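PDB 4NQ0: HAT1-interacting factor 1 from Saccharomyces cerevisiae, which acts as a nuclear chaperone for histones H3 and H4, also binds H2A-H2B dimers, and takes part in chromatin assembly and telomere silencing. Local coordinates for residues E40-C45 / A68-N73; G56-P61 / E184-L189; F284-A289 / L302-H307. All blocks are in the same frame, centred on the assembly; numbering follows the deposited sequence.

Contact 1: residues E40-C45 / A68-N73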
# COMPACT_ATOMS: atom_id res chain seq x y z
N GLU A 40 -1.79 -16.74 13.53
CA GLU A 40 -0.95 -16.59 14.70
C GLU A 40 -0.29 -15.20 14.79
O GLU A 40 -0.21 -14.63 15.87
CB GLU A 40 0.11 -17.69 14.72
CG GLU A 40 -0.45 -19.12 14.89
CD GLU A 40 -0.76 -19.85 13.57
OE1 GLU A 40 -0.83 -19.21 12.48
OE2 GLU A 40 -0.95 -21.09 13.63
N ALA A 41 0.16 -14.68 13.65
CA ALA A 41 0.72 -13.31 13.58
C ALA A 41 -0.37 -12.27 13.86
O ALA A 41 -0.14 -11.31 14.59
CB ALA A 41 1.37 -13.06 12.23
N ALA A 42 -1.56 -12.49 13.30
CA ALA A 42 -2.70 -11.60 13.53
C ALA A 42 -3.13 -11.58 15.00
O ALA A 42 -3.30 -10.50 15.60
CB ALA A 42 -3.86 -12.00 12.64
N LYS A 43 -3.31 -12.76 15.58
CA LYS A 43 -3.68 -12.86 17.00
C LYS A 43 -2.66 -12.15 17.86
O LYS A 43 -3.01 -11.48 18.81
CB LYS A 43 -3.81 -14.32 17.46
CG LYS A 43 -5.10 -14.99 17.02
CD LYS A 43 -5.51 -16.18 17.91
CE LYS A 43 -4.96 -17.52 17.42
NZ LYS A 43 -5.98 -18.63 17.52
N ARG A 44 -1.40 -12.33 17.52
CA ARG A 44 -0.31 -11.71 18.27
C ARG A 44 -0.45 -10.19 18.27
O ARG A 44 -0.25 -9.54 19.31
CB ARG A 44 1.02 -12.09 17.64
CG ARG A 44 2.18 -11.91 18.55
CD ARG A 44 2.44 -13.19 19.29
NE ARG A 44 3.31 -12.95 20.43
CZ ARG A 44 3.71 -13.88 21.28
NH1 ARG A 44 3.34 -15.15 21.10
NH2 ARG A 44 4.49 -13.55 22.29
N CYS A 45 -0.77 -9.63 17.11
CA CYS A 45 -0.96 -8.18 16.96
C CYS A 45 -2.21 -7.75 17.70
O CYS A 45 -2.18 -6.78 18.45
CB CYS A 45 -1.10 -7.78 15.48
SG CYS A 45 0.41 -7.98 14.51
N ALA A 68 -2.77 -6.37 9.30
CA ALA A 68 -3.48 -6.26 8.03
C ALA A 68 -3.02 -7.33 7.03
O ALA A 68 -3.85 -8.00 6.42
CB ALA A 68 -3.31 -4.88 7.44
N GLN A 69 -1.72 -7.48 6.87
CA GLN A 69 -1.19 -8.53 6.01
C GLN A 69 -1.69 -9.89 6.44
O GLN A 69 -2.16 -10.67 5.61
CB GLN A 69 0.33 -8.55 6.03
CG GLN A 69 0.99 -7.33 5.41
CD GLN A 69 2.12 -7.70 4.47
OE1 GLN A 69 3.25 -7.25 4.63
NE2 GLN A 69 1.81 -8.53 3.47
N ALA A 70 -1.61 -10.17 7.74
CA ALA A 70 -2.00 -11.47 8.28
C ALA A 70 -3.43 -11.80 7.89
O ALA A 70 -3.70 -12.88 7.36
CB ALA A 70 -1.84 -11.51 9.79
N VAL A 71 -4.33 -10.86 8.14
CA VAL A 71 -5.75 -11.08 7.92
C VAL A 71 -6.08 -11.13 6.42
O VAL A 71 -6.91 -11.92 6.00
CB VAL A 71 -6.59 -10.01 8.64
CG1 VAL A 71 -8.05 -10.16 8.31
CG2 VAL A 71 -6.38 -10.11 10.15
N TYR A 72 -5.41 -10.31 5.63
CA TYR A 72 -5.56 -10.38 4.17
C TYR A 72 -5.23 -11.79 3.67
O TYR A 72 -6.02 -12.40 2.95
CB TYR A 72 -4.66 -9.34 3.49
CG TYR A 72 -4.49 -9.54 1.99
CD1 TYR A 72 -5.60 -9.60 1.15
CD2 TYR A 72 -3.23 -9.65 1.42
CE1 TYR A 72 -5.45 -9.77 -0.22
CE2 TYR A 72 -3.07 -9.82 0.05
CZ TYR A 72 -4.19 -9.88 -0.76
OH TYR A 72 -4.04 -10.05 -2.12
N ASN A 73 -4.07 -12.30 4.07
CA ASN A 73 -3.62 -13.62 3.64
C ASN A 73 -4.49 -14.78 4.14
O ASN A 73 -4.53 -15.84 3.51
CB ASN A 73 -2.16 -13.84 4.03
CG ASN A 73 -1.22 -13.37 2.95
OD1 ASN A 73 -1.18 -13.95 1.87
ND2 ASN A 73 -0.45 -12.32 3.23

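Contact 2: residues G56-P61 / E184-L189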
# COMPACT_ATOMS: atom_id res chain seq x y z
N GLY A 56 -1.59 8.03 26.22
CA GLY A 56 -0.21 8.51 26.28
C GLY A 56 0.87 7.66 25.63
O GLY A 56 2.06 7.88 25.89
N LEU A 57 0.49 6.71 24.79
CA LEU A 57 1.48 5.94 24.04
C LEU A 57 0.96 5.47 22.69
O LEU A 57 0.15 4.56 22.63
CB LEU A 57 1.95 4.72 24.82
CG LEU A 57 3.08 4.00 24.07
CD1 LEU A 57 4.43 4.61 24.45
CD2 LEU A 57 3.05 2.51 24.34
N LEU A 58 1.49 6.05 21.62
CA LEU A 58 1.08 5.66 20.28
C LEU A 58 1.66 4.30 19.94
O LEU A 58 2.86 4.10 20.06
CB LEU A 58 1.55 6.70 19.26
CG LEU A 58 0.54 7.79 18.86
CD1 LEU A 58 -0.54 7.99 19.93
CD2 LEU A 58 1.28 9.10 18.55
N PRO A 59 0.82 3.35 19.49
CA PRO A 59 1.32 2.03 19.17
C PRO A 59 2.16 2.04 17.90
O PRO A 59 2.07 2.97 17.09
CB PRO A 59 0.05 1.22 18.96
CG PRO A 59 -0.93 2.16 18.53
CD PRO A 59 -0.62 3.46 19.20
N ASP A 60 2.99 1.01 17.76
CA ASP A 60 3.87 0.85 16.61
C ASP A 60 2.99 0.60 15.38
O ASP A 60 2.16 -0.29 15.41
CB ASP A 60 4.81 -0.32 16.87
CG ASP A 60 5.92 -0.44 15.84
OD1 ASP A 60 5.67 -0.20 14.64
OD2 ASP A 60 7.07 -0.78 16.24
N PRO A 61 3.17 1.40 14.31
CA PRO A 61 2.38 1.17 13.09
C PRO A 61 2.55 -0.24 12.51
O PRO A 61 1.65 -0.74 11.83
CB PRO A 61 2.90 2.22 12.11
CG PRO A 61 4.08 2.88 12.78
CD PRO A 61 4.05 2.58 14.21
N GLU A 184 -5.90 10.14 8.33
CA GLU A 184 -6.82 10.57 9.39
C GLU A 184 -6.06 11.10 10.58
O GLU A 184 -4.89 10.77 10.78
CB GLU A 184 -7.69 9.41 9.86
CG GLU A 184 -8.54 8.73 8.80
CD GLU A 184 -9.26 7.51 9.35
OE1 GLU A 184 -9.72 7.57 10.52
OE2 GLU A 184 -9.37 6.48 8.64
N ASP A 185 -6.74 11.91 11.39
CA ASP A 185 -6.22 12.37 12.67
C ASP A 185 -6.10 11.19 13.61
O ASP A 185 -6.96 10.30 13.63
CB ASP A 185 -7.14 13.42 13.30
CG ASP A 185 -6.48 14.17 14.45
OD1 ASP A 185 -6.18 15.37 14.26
OD2 ASP A 185 -6.24 13.59 15.53
N VAL A 186 -5.06 11.21 14.43
CA VAL A 186 -4.78 10.13 15.36
C VAL A 186 -5.86 9.97 16.44
O VAL A 186 -5.90 8.96 17.15
CB VAL A 186 -3.39 10.30 16.00
CG1 VAL A 186 -3.38 11.44 17.02
CG2 VAL A 186 -2.94 8.98 16.61
N SER A 187 -6.75 10.96 16.56
CA SER A 187 -7.93 10.85 17.43
C SER A 187 -8.89 9.73 17.02
O SER A 187 -9.68 9.27 17.83
CB SER A 187 -8.68 12.18 17.50
OG SER A 187 -9.32 12.48 16.27
N GLN A 188 -8.82 9.29 15.76
CA GLN A 188 -9.73 8.26 15.26
C GLN A 188 -9.15 6.84 15.32
O GLN A 188 -9.75 5.89 14.80
CB GLN A 188 -10.20 8.64 13.85
CG GLN A 188 -11.24 9.78 13.87
CD GLN A 188 -11.49 10.41 12.52
OE1 GLN A 188 -11.27 9.79 11.47
NE2 GLN A 188 -11.96 11.64 12.53
N LEU A 189 -8.01 6.70 16.00
CA LEU A 189 -7.32 5.42 16.19
C LEU A 189 -8.13 4.51 17.10
O LEU A 189 -8.61 4.95 18.14
CB LEU A 189 -5.96 5.70 16.86
CG LEU A 189 -4.92 4.58 16.98
CD1 LEU A 189 -4.47 4.08 15.62
CD2 LEU A 189 -3.72 5.08 17.78

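Contact 3: residues F284-A289 / L302-H307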
# COMPACT_ATOMS: atom_id res chain seq x y z
N PHE A 284 3.85 -0.40 -12.83
CA PHE A 284 3.32 -1.65 -13.41
C PHE A 284 2.00 -2.06 -12.76
O PHE A 284 1.06 -2.51 -13.45
CB PHE A 284 4.33 -2.79 -13.32
CG PHE A 284 3.75 -4.13 -13.68
CD1 PHE A 284 3.51 -4.46 -15.01
CD2 PHE A 284 3.43 -5.05 -12.70
CE1 PHE A 284 2.95 -5.69 -15.35
CE2 PHE A 284 2.88 -6.29 -13.03
CZ PHE A 284 2.64 -6.60 -14.35
N LEU A 285 1.92 -1.93 -11.44
CA LEU A 285 0.70 -2.32 -10.72
C LEU A 285 -0.50 -1.47 -11.15
O LEU A 285 -1.61 -1.98 -11.28
CB LEU A 285 0.91 -2.26 -9.20
CG LEU A 285 1.86 -3.30 -8.61
CD1 LEU A 285 2.22 -2.95 -7.16
CD2 LEU A 285 1.28 -4.72 -8.69
N VAL A 286 -0.27 -0.18 -11.38
CA VAL A 286 -1.27 0.70 -11.97
C VAL A 286 -1.83 0.12 -13.28
O VAL A 286 -3.04 0.01 -13.44
CB VAL A 286 -0.70 2.11 -12.23
CG1 VAL A 286 -1.58 2.91 -13.21
CG2 VAL A 286 -0.51 2.87 -10.91
N CYS A 287 -0.94 -0.27 -14.18
CA CYS A 287 -1.33 -0.84 -15.47
C CYS A 287 -2.06 -2.16 -15.34
O CYS A 287 -3.03 -2.42 -16.07
CB CYS A 287 -0.10 -1.02 -16.37
SG CYS A 287 0.66 0.56 -16.78
N ASP A 288 -1.60 -3.00 -14.42
CA ASP A 288 -2.20 -4.31 -14.22
C ASP A 288 -3.64 -4.18 -13.69
O ASP A 288 -4.51 -4.93 -14.10
CB ASP A 288 -1.37 -5.17 -13.27
CG ASP A 288 -1.57 -6.66 -13.54
OD1 ASP A 288 -1.13 -7.12 -14.61
OD2 ASP A 288 -2.16 -7.35 -12.69
N ALA A 289 -3.88 -3.24 -12.79
CA ALA A 289 -5.22 -2.97 -12.30
C ALA A 289 -6.06 -2.29 -13.39
O ALA A 289 -7.22 -2.62 -13.57
CB ALA A 289 -5.17 -2.12 -11.05
N LEU A 302 -4.56 3.49 -22.94
CA LEU A 302 -3.44 3.39 -23.87
C LEU A 302 -2.33 4.36 -23.52
O LEU A 302 -1.16 4.00 -23.55
CB LEU A 302 -3.89 3.60 -25.32
CG LEU A 302 -4.63 2.43 -25.97
CD1 LEU A 302 -5.15 2.80 -27.38
CD2 LEU A 302 -3.69 1.22 -26.03
N LYS A 303 -2.70 5.60 -23.19
CA LYS A 303 -1.70 6.61 -22.82
C LYS A 303 -0.90 6.21 -21.60
O LYS A 303 0.31 6.44 -21.55
CB LYS A 303 -2.36 7.97 -22.57
CG LYS A 303 -2.97 8.60 -23.81
CD LYS A 303 -3.55 10.00 -23.56
CE LYS A 303 -4.40 10.42 -24.77
NZ LYS A 303 -4.96 11.82 -24.69
N ARG A 304 -1.56 5.62 -20.60
CA ARG A 304 -0.86 5.19 -19.38
C ARG A 304 0.01 3.97 -19.65
O ARG A 304 1.14 3.89 -19.16
CB ARG A 304 -1.83 4.89 -18.23
CG ARG A 304 -1.14 4.66 -16.88
CD ARG A 304 -0.75 5.99 -16.24
NE ARG A 304 0.20 5.84 -15.13
CZ ARG A 304 0.52 6.79 -14.25
NH1 ARG A 304 -0.07 7.99 -14.29
NH2 ARG A 304 1.43 6.53 -13.30
N PHE A 305 -0.52 3.01 -20.40
CA PHE A 305 0.27 1.84 -20.77
C PHE A 305 1.56 2.23 -21.51
O PHE A 305 2.63 1.71 -21.21
CB PHE A 305 -0.52 0.87 -21.65
CG PHE A 305 -1.72 0.24 -20.99
CD1 PHE A 305 -1.75 0.01 -19.63
CD2 PHE A 305 -2.80 -0.17 -21.75
CE1 PHE A 305 -2.83 -0.56 -19.04
CE2 PHE A 305 -3.90 -0.75 -21.16
CZ PHE A 305 -3.92 -0.96 -19.80
N LYS A 306 1.45 3.15 -22.46
CA LYS A 306 2.61 3.55 -23.25
C LYS A 306 3.63 4.30 -22.40
O LYS A 306 4.83 4.19 -22.61
CB LYS A 306 2.18 4.40 -24.44
CG LYS A 306 1.54 3.58 -25.54
CD LYS A 306 0.85 4.48 -26.56
CE LYS A 306 0.25 3.66 -27.69
NZ LYS A 306 -0.67 4.49 -28.52
N HIS A 307 3.13 5.09 -21.46
CA HIS A 307 3.99 5.75 -20.50
C HIS A 307 4.81 4.72 -19.70
O HIS A 307 6.00 4.88 -19.51
CB HIS A 307 3.15 6.62 -19.57
CG HIS A 307 3.85 7.02 -18.32
ND1 HIS A 307 4.72 8.09 -18.27
CD2 HIS A 307 3.83 6.49 -17.07
CE1 HIS A 307 5.20 8.21 -17.04
NE2 HIS A 307 4.67 7.25 -16.30

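Contact 1: residues E40-C45 / A68-N73
Val-71 meets Ala-42 through one branch, and the choice is made by a single torsion: with CG1 anti to the backbone N (chi1 175°), CG2 falls anti to the carbonyl carbon and is the methyl that lies 4.0 Å from Ala-42 CB. The alanines have no such freedom. Their methyls go where the backbone sends them, and Ala-42 CB and Ala-70 CB point at each other across the interface at 3.5 Å, a tight methyl-to-methyl contact. Ala-70 CB also approaches the backbone of the facing helix, 3.7 Å from Ala-42 N, while Ala-41 CB lies 4.3 Å from Ala-70 CB. Small residues at these places let the helices come close: their axes approach to 8.2 Å, and the Ala-42 and Ala-70 CA atoms are 5.3 Å apart. This close packing of helices 38-51 and 61-77, whose segments run at 141° to each other, is consistent with the antiparallel helix pairs of a TPR-type alpha solenoid. The meeting is wholly apolar, and its four touching residues are buried. Helix 14-34 packs on one flank, where Leu-32 meets Ala-41, and helix 202-218 takes up Val-71 through Leu-202. Within helix 61-77 itself, Phe-67 adds its side chain to the surface against which Ala-42 rests.

Contact 2: residues G56-P61 / E184-L189
Leu-189 and Pro-59 make the closer of two apolar contacts that join these loops, the Leu-189 methyl CD2 reaching two atoms of the proline ring. It lies 3.8 Å from Pro-59 CD and 4.1 Å from Pro-59 CG, so it rests on one side of the pyrrolidine ring rather than on a single atom. With CG anti to the backbone N (chi1 -170°), the leucine's branch is carried toward the proline. The second contact pairs Leu-58 CD1 with Val-186 CG2 at 4.2 Å, a looser touch of two methyls at a less buried place. Since the nearest CA atoms, those of Leu-58 and Val-186, are 8.9 Å apart, side chains alone bridge the two backbones.

The polar interactions do not cross between the loops; one shapes the start of segment 186-188, the other ties the 56-61 loop to helix 61-77. Asp-185 OD2 accepts from Ser-187 N at 2.9 Å, using its anti lone pair, with a nearly straight N-H...O angle of 164°; this is an Asx turn, and it leads into the short 3-10 segment 186-188 that presents Val-186. In the other loop, Asp-60 is the N-cap of the following helix, its OD1 accepting from the backbone N of Glu-62.

Segment 184-189 belongs to the region 80-199 that is important for binding H3-H4 and H2A-H2B. Among the neighbouring helices, Phe-64 of helix 61-77 touches both Pro-59 and Leu-189, Met-215 of helix 202-218 packs on Leu-189, and helix 14-34 receives Leu-57, two residues ahead of the proline, through Val-18, so the joined loops lie against three helices.

Contact 3: residues F284-A289 / L302-H307
Cys-287 meets the edge of the Phe-305 ring with both its side chain and its backbone. The sulfur lies 5.1 Å from the ring centroid, 88° off the normal, and Cys-287 SG is 3.8 Å from Phe-305 CD1: a sulfur-aromatic contact made at the rim. Further round the same edge, Cys-287 O comes within 3.5 Å of Phe-305 CE1, near the ring plane. Phe-305 reaches this place because its CG stands anti to the carbonyl carbon (chi1 -64°). Beside it, Val-286 CG1 comes obliquely to the Arg-304 guanidinium, 3.9 Å from NE, the two side chains crossing at about a right angle.

In the next shell, Glu-283 forms a salt bridge with Arg-304 NH2 and accepts from His-307 NE2, while Leu-170 O takes a hydrogen bond from Arg-304 NH1. His-307 CD2 sits over one guanidinium face, offset toward the rim. Ile-337 of helix 323-344 packs on Phe-305. The two segments, with axes 9.8 Å apart, run at 147°, as in TPR helix pairs, and lie in region 248-332, which interacts with H2A-H2B. Replacing Phe-305 with an alanine would probably open a gap beside Cys-287 and leave its sulfur without an aromatic edge.

The ring's electropositive rim suits both sulfur and carbonyl oxygen. Arg-304 is gripped at its terminal nitrogens, but its buried NE has no partner in the model, so this interface probably pays a modest polar cost.

In the fold
Contacts 1 and 2 belong to the N-terminal end of the helical array, and their segments alternate along the chain: 40-45, 56-61, 68-73, then 184-189. Their centres are 19 Å apart; contact 1 pairs helices 38-51 and 61-77, contact 2 the loop linking them with the one preceding helix 202-218. Contact 2 thus closes a sequence gap of 123 residues. Contact 3 follows in series and joins helices 273-290 and 298-316 on the other side of the chain's centre, about 31 Å from contact 1 and 35 Å from contact 2, centre to centre. Segment 184-189 lies in region 80-199, important for binding H3-H4 and H2A-H2B; contact 3 lies in region 248-332, which interacts with H2A-H2B.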